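Local coordinates for uncharacterized protein (Pyrococcus abyssi, PDB 5IFF) that acts as a restriction DNA glycosylase, binding double-stranded DNA as a tetramer and probably removing adenine bases from its recognition sequence, at residues Leu72-Met75 and Val76-His80; Val186-Asp189 and Leu190-Leu194. The protein carries 2 engineered substitutions. All coordinates share one frame; numbering follows the deposited sequence.

Contact 1: Leu72-Met75 and Val76-His80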
ATOM      1  N   LEU A  72       3.309  -0.072 -25.564  1.00 29.55           N
ATOM      2  CA  LEU A  72       3.903   0.415 -26.789  1.00 27.24           C
ATOM      3  C   LEU A  72       4.722  -0.702 -27.503  1.00 28.23           C
ATOM      4  O   LEU A  72       4.706  -0.750 -28.712  1.00 28.19           O
ATOM      5  CB  LEU A  72       4.818   1.635 -26.519  1.00 29.39           C
ATOM      6  CG  LEU A  72       5.442   2.250 -27.796  1.00 27.59           C
ATOM      7  CD1 LEU A  72       4.413   2.827 -28.833  1.00 28.09           C
ATOM      8  CD2 LEU A  72       6.438   3.360 -27.416  1.00 28.56           C
ATOM      9  N   SER A  73       5.443  -1.571 -26.775  1.00 28.47           N
ATOM     10  CA  SER A  73       6.222  -2.567 -27.534  1.00 32.46           C
ATOM     11  C   SER A  73       5.295  -3.589 -28.203  1.00 33.04           C
ATOM     12  O   SER A  73       5.617  -4.132 -29.273  1.00 34.21           O
ATOM     13  CB  SER A  73       7.270  -3.319 -26.670  1.00 30.77           C
ATOM     14  OG  SER A  73       6.752  -3.861 -25.461  1.00 29.86           O
ATOM     15  N   ARG A  74       4.157  -3.879 -27.577  1.00 31.63           N
ATOM     16  CA  ARG A  74       3.237  -4.815 -28.211  1.00 32.86           C
ATOM     17  C   ARG A  74       2.566  -4.145 -29.432  1.00 32.16           C
ATOM     18  O   ARG A  74       2.376  -4.805 -30.475  1.00 34.23           O
ATOM     19  CB  ARG A  74       2.196  -5.362 -27.201  1.00 34.04           C
ATOM     20  CG  ARG A  74       1.091  -6.232 -27.880  1.00 44.55           C
ATOM     21  CD  ARG A  74       0.165  -6.918 -26.867  1.00 54.89           C
ATOM     22  NE  ARG A  74       0.816  -8.056 -26.210  1.00 65.10           N
ATOM     23  CZ  ARG A  74       0.194  -8.944 -25.433  1.00 72.94           C
ATOM     24  NH1 ARG A  74      -1.107  -8.832 -25.187  1.00 77.19           N
ATOM     25  NH2 ARG A  74       0.882  -9.946 -24.888  1.00 75.78           N
ATOM     26  N   MET A  75       2.246  -2.845 -29.325  1.00 30.89           N
ATOM     27  CA  MET A  75       1.716  -2.106 -30.456  1.00 29.68           C
ATOM     28  C   MET A  75       2.677  -2.193 -31.649  1.00 33.93           C
ATOM     29  O   MET A  75       2.294  -2.494 -32.789  1.00 33.15           O
ATOM     30  CB  MET A  75       1.523  -0.644 -30.100  1.00 26.65           C
ATOM     31  CG  MET A  75       0.367  -0.455 -29.122  1.00 30.10           C
ATOM     32  SD  MET A  75       0.395   1.149 -28.304  1.00 44.76           S
ATOM     33  CE  MET A  75       0.707   2.312 -29.493  1.00 44.50           C
ATOM     34  N   VAL A  76       3.913  -1.858 -31.361  1.00 32.70           N
ATOM     35  CA  VAL A  76       4.928  -1.755 -32.418  1.00 32.73           C
ATOM     36  C   VAL A  76       5.260  -3.120 -33.018  1.00 31.78           C
ATOM     37  O   VAL A  76       5.366  -3.246 -34.243  1.00 34.60           O
ATOM     38  CB  VAL A  76       6.221  -1.043 -31.874  1.00 32.92           C
ATOM     39  CG1 VAL A  76       7.399  -1.135 -32.867  1.00 33.91           C
ATOM     40  CG2 VAL A  76       5.879   0.454 -31.630  1.00 32.20           C
ATOM     41  N   ARG A  77       5.407  -4.150 -32.193  1.00 33.94           N
ATOM     42  CA  ARG A  77       5.750  -5.458 -32.755  1.00 37.57           C
ATOM     43  C   ARG A  77       4.570  -5.914 -33.639  1.00 37.66           C
ATOM     44  O   ARG A  77       4.769  -6.441 -34.743  1.00 36.65           O
ATOM     45  CB  ARG A  77       6.077  -6.490 -31.669  1.00 41.47           C
ATOM     46  CG  ARG A  77       6.525  -7.835 -32.263  1.00 52.17           C
ATOM     47  CD  ARG A  77       6.892  -8.873 -31.207  1.00 57.22           C
ATOM     48  NE  ARG A  77       8.133  -8.565 -30.487  1.00 56.69           N
ATOM     49  CZ  ARG A  77       8.156  -8.062 -29.259  1.00 54.71           C
ATOM     50  NH1 ARG A  77       9.303  -7.823 -28.657  1.00 50.76           N
ATOM     51  NH2 ARG A  77       7.010  -7.801 -28.639  1.00 52.76           N
ATOM     52  N   LEU A  78       3.338  -5.711 -33.167  1.00 35.36           N
ATOM     53  CA  LEU A  78       2.161  -6.100 -33.980  1.00 37.25           C
ATOM     54  C   LEU A  78       2.080  -5.237 -35.236  1.00 35.19           C
ATOM     55  O   LEU A  78       1.788  -5.759 -36.319  1.00 37.82           O
ATOM     56  CB  LEU A  78       0.846  -5.967 -33.191  1.00 38.09           C
ATOM     57  CG  LEU A  78       0.523  -7.034 -32.147  1.00 41.80           C
ATOM     58  CD1 LEU A  78      -0.807  -6.657 -31.452  1.00 44.30           C
ATOM     59  CD2 LEU A  78       0.513  -8.463 -32.741  1.00 45.58           C
ATOM     60  N   ALA A  79       2.359  -3.930 -35.097  1.00 32.63           N
ATOM     61  CA  ALA A  79       2.310  -3.044 -36.276  1.00 34.37           C
ATOM     62  C   ALA A  79       3.325  -3.469 -37.351  1.00 36.41           C
ATOM     63  O   ALA A  79       3.067  -3.432 -38.563  1.00 39.15           O
ATOM     64  CB  ALA A  79       2.565  -1.598 -35.850  1.00 31.45           C
ATOM     65  N   HIS A  80       4.525  -3.819 -36.901  1.00 35.70           N
ATOM     66  CA  HIS A  80       5.539  -4.253 -37.864  1.00 35.48           C
ATOM     67  C   HIS A  80       5.227  -5.631 -38.436  1.00 36.91           C
ATOM     68  O   HIS A  80       5.344  -5.840 -39.648  1.00 38.94           O
ATOM     69  CB  HIS A  80       6.934  -4.229 -37.208  1.00 33.77           C
ATOM     70  CG  HIS A  80       8.012  -4.634 -38.148  1.00 38.72           C
ATOM     71  ND1 HIS A  80       8.291  -3.942 -39.314  1.00 41.64           N
ATOM     72  CD2 HIS A  80       8.817  -5.731 -38.163  1.00 42.13           C
ATOM     73  CE1 HIS A  80       9.264  -4.561 -39.970  1.00 45.56           C
ATOM     74  NE2 HIS A  80       9.593  -5.647 -39.286  1.00 45.22           N
TER

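Contact 2: Val186-Asp189 and Leu190-Leu194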
ATOM      1  N   VAL A 186      -5.017   2.926 -33.175  1.00 34.12           N
ATOM      2  CA  VAL A 186      -3.749   3.615 -32.963  1.00 34.66           C
ATOM      3  C   VAL A 186      -3.218   4.028 -34.317  1.00 38.78           C
ATOM      4  O   VAL A 186      -2.951   3.172 -35.137  1.00 39.93           O
ATOM      5  CB  VAL A 186      -2.699   2.697 -32.253  1.00 36.23           C
ATOM      6  CG1 VAL A 186      -1.333   3.458 -32.050  1.00 32.69           C
ATOM      7  CG2 VAL A 186      -3.258   2.193 -30.910  1.00 33.77           C
ATOM      8  N   PRO A 187      -3.057   5.341 -34.547  1.00 38.24           N
ATOM      9  CA  PRO A 187      -2.471   5.832 -35.788  1.00 40.13           C
ATOM     10  C   PRO A 187      -0.978   5.454 -35.873  1.00 36.97           C
ATOM     11  O   PRO A 187      -0.293   5.549 -34.848  1.00 31.84           O
ATOM     12  CB  PRO A 187      -2.646   7.349 -35.675  1.00 41.36           C
ATOM     13  CG  PRO A 187      -3.600   7.572 -34.518  1.00 39.04           C
ATOM     14  CD  PRO A 187      -3.270   6.435 -33.604  1.00 36.34           C
ATOM     15  N   VAL A 188      -0.467   5.069 -37.053  1.00 36.40           N
ATOM     16  CA  VAL A 188       0.990   4.873 -37.140  1.00 36.85           C
ATOM     17  C   VAL A 188       1.828   6.049 -36.664  1.00 35.43           C
ATOM     18  O   VAL A 188       2.851   5.827 -36.060  1.00 35.50           O
ATOM     19  CB  VAL A 188       1.500   4.586 -38.572  1.00 41.97           C
ATOM     20  CG1 VAL A 188       2.857   3.989 -38.482  1.00 37.82           C
ATOM     21  CG2 VAL A 188       0.653   3.619 -39.251  1.00 50.25           C
ATOM     22  N   ASP A 189       1.427   7.294 -36.944  1.00 35.04           N
ATOM     23  CA  ASP A 189       2.269   8.413 -36.537  1.00 44.21           C
ATOM     24  C   ASP A 189       2.355   8.538 -35.000  1.00 36.66           C
ATOM     25  O   ASP A 189       3.327   9.071 -34.475  1.00 34.42           O
ATOM     26  CB  ASP A 189       1.795   9.736 -37.156  1.00 62.25           C
ATOM     27  CG  ASP A 189       0.369  10.078 -36.801  1.00 85.83           C
ATOM     28  OD1 ASP A 189      -0.312   9.231 -36.199  1.00 99.14           O
ATOM     29  OD2 ASP A 189      -0.087  11.188 -37.146  1.00 90.53           O
ATOM     30  N   LEU A 190       1.344   8.052 -34.297  1.00 31.08           N
ATOM     31  CA  LEU A 190       1.365   8.099 -32.849  1.00 31.29           C
ATOM     32  C   LEU A 190       2.440   7.115 -32.332  1.00 27.74           C
ATOM     33  O   LEU A 190       3.081   7.352 -31.349  1.00 26.20           O
ATOM     34  CB  LEU A 190       0.044   7.692 -32.248  1.00 32.68           C
ATOM     35  CG  LEU A 190       0.022   7.649 -30.722  1.00 33.45           C
ATOM     36  CD1 LEU A 190       0.374   9.007 -30.134  1.00 37.24           C
ATOM     37  CD2 LEU A 190      -1.364   7.141 -30.169  1.00 30.57           C
ATOM     38  N   MET A 191       2.516   5.954 -32.944  1.00 26.98           N
ATOM     39  CA  MET A 191       3.511   4.969 -32.530  1.00 28.77           C
ATOM     40  C   MET A 191       4.890   5.520 -32.826  1.00 29.79           C
ATOM     41  O   MET A 191       5.803   5.361 -31.996  1.00 29.65           O
ATOM     42  CB  MET A 191       3.315   3.628 -33.268  1.00 31.22           C
ATOM     43  CG  MET A 191       2.081   2.805 -32.745  1.00 30.14           C
ATOM     44  SD  MET A 191       1.856   1.222 -33.631  1.00 38.19           S
ATOM     45  CE  MET A 191       0.787   1.778 -35.015  1.00 36.94           C
ATOM     46  N   LYS A 192       5.040   6.149 -33.986  1.00 29.67           N
ATOM     47  CA  LYS A 192       6.321   6.773 -34.290  1.00 30.32           C
ATOM     48  C   LYS A 192       6.709   7.837 -33.263  1.00 32.15           C
ATOM     49  O   LYS A 192       7.837   7.864 -32.774  1.00 29.04           O
ATOM     50  CB  LYS A 192       6.292   7.401 -35.651  1.00 29.65           C
ATOM     51  CG  LYS A 192       6.125   6.362 -36.780  1.00 31.75           C
ATOM     52  CD  LYS A 192       6.073   7.148 -38.126  1.00 37.99           C
ATOM     53  CE  LYS A 192       5.872   6.262 -39.352  1.00 42.06           C
ATOM     54  NZ  LYS A 192       5.525   7.097 -40.602  1.00 46.31           N
ATOM     55  N   GLU A 193       5.771   8.727 -32.961  1.00 28.78           N
ATOM     56  CA  GLU A 193       6.099   9.819 -32.039  1.00 27.96           C
ATOM     57  C   GLU A 193       6.285   9.383 -30.615  1.00 29.00           C
ATOM     58  O   GLU A 193       7.017  10.063 -29.896  1.00 30.99           O
ATOM     59  CB  GLU A 193       5.028  10.930 -32.117  1.00 28.90           C
ATOM     60  CG  GLU A 193       4.963  11.645 -33.497  1.00 36.54           C
ATOM     61  CD  GLU A 193       6.270  12.346 -33.881  1.00 41.58           C
ATOM     62  OE1 GLU A 193       7.068  12.706 -32.991  1.00 39.21           O
ATOM     63  OE2 GLU A 193       6.512  12.565 -35.078  1.00 43.62           O
ATOM     64  N   LEU A 194       5.611   8.309 -30.174  1.00 27.25           N
ATOM     65  CA  LEU A 194       5.806   7.794 -28.847  1.00 28.18           C
ATOM     66  C   LEU A 194       7.231   7.163 -28.739  1.00 27.11           C
ATOM     67  O   LEU A 194       7.908   7.320 -27.713  1.00 29.22           O
ATOM     68  CB  LEU A 194       4.731   6.753 -28.468  1.00 30.06           C
ATOM     69  CG  LEU A 194       3.375   7.395 -28.048  1.00 31.17           C
ATOM     70  CD1 LEU A 194       2.301   6.262 -27.970  1.00 27.58           C
ATOM     71  CD2 LEU A 194       3.590   8.120 -26.676  1.00 27.36           C
TER

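Contact 1: Leu72-Met75 and Val76-His80
The Arg77 guanidinium stands obliquely to the carbonyl of Ser73, one turn earlier, with NH2 4.0 Å from Ser73 O; its hydrogen bond from NH2 goes instead to Tyr68 O. The chain first runs anti to its own backbone N (chi1 -176°), then bends at chi3 (-70°), which folds the planar end back toward the start of the helix. The guanidinium of Arg74 is directed elsewhere, into a salt bridge with Asp69, while its aliphatic stem lies beside Leu78, both pointing the same way, with Arg74 CG 4.1 Å from Leu78 CD1. On another side of the helix Leu72 CD1 meets Val76 CG2 at 4.0 Å.

Four successive i to i+4 backbone bonds identify the segment as alpha helix, from Val76 N to Leu72 O at 3.0 Å through Ala79 N to Met75 O at 2.7 Å. Ser73 OG bonds to Tyr62 O and Tyr70 N, tying the helix to the chain preceding it.

The helix fits between several elements: Phe212 of helix 203-216 packs on Ser73, Val76 and Arg77, helix 188-201 receives Leu72, Met75 and Ala79, and Ile12 of strand 11-17 touches Met75, Leu78 and Ala79.

Contact 2: Val186-Asp189 and Leu190-Leu194
Val186 and Met191 make the tightest apolar meeting here: Val186 CG1 comes within 3.5 Å of Met191 CG, the two side chains crossing at about a right angle. Met191 then bends at chi3 (-89°), which carries its methyl back against the start of the helix, with CE 3.8 Å from Val188 CA. Leu190 approaches from its own side, its CB 3.8 Å from CD of the Pro187 ring, and its CD2 reaches both that ring and Val186 CG1. Farther along, the extended Lys192 chain runs past Val188, where CE lies 3.9 Å from CG1; beyond that point NZ forms a long, weak ion pair with Asp89.

Behind these side chains lies the backbone of the helix start. Pro187, at the N-cap, offers its carbonyl oxygen to two N-H groups, both in weak bonds: Leu190 N at 3.0 Å with a bent angle of 133°, and Met191 N at 3.4 Å. Regular helical bonding follows, with Lys192 N to Val188 O at 3.0 Å and Glu193 N to Asp189 O at 2.9 Å. Glu193 CG also lies close to Asp189 O, while its carboxylate forms a salt bridge with Lys133 through OE1. The same residue packs on Phe121 of the second subunit.

Outside this turn, Ile141 and Val160 of the large sheet, together with Leu135, receive Leu190, whereas Val186 remains tied to Ile12 by backbone hydrogen bonding. The arrangement is a strand-to-helix junction: the chain leaves strand 181-186 and passes through Pro187, at the N-cap, into helix 188-201. Val186 and Pro187 pack on Leu190 and Met191 of the first turn, and the helix lies against the antiparallel sheet bearing the adenine-site residue Val158.

Overall arrangement
Following the chain from the N terminus, contact 1 comes first, inside helix 72-81, and contact 2 later, where the chain passes from strand 181-186 into helix 188-201. Both are local, spanning about a helical turn, so neither closes a long loop, and they occur in series without nesting or crossing. The intervening chain supplies helix 87-99 and much of the eight-stranded sheet before returning, so that the centres of the two contacts lie about 10 Å apart. They touch directly: Met75 CE lies 3.5 Å from Val186 CG1, Ala79 CB 3.7 Å from Met191 SD, and Leu72 CD2 3.9 Å from Leu194 CB. This interface joins helix 72-81 to helix 188-201 beside the adenine-site residue Ile60, which touches Leu72.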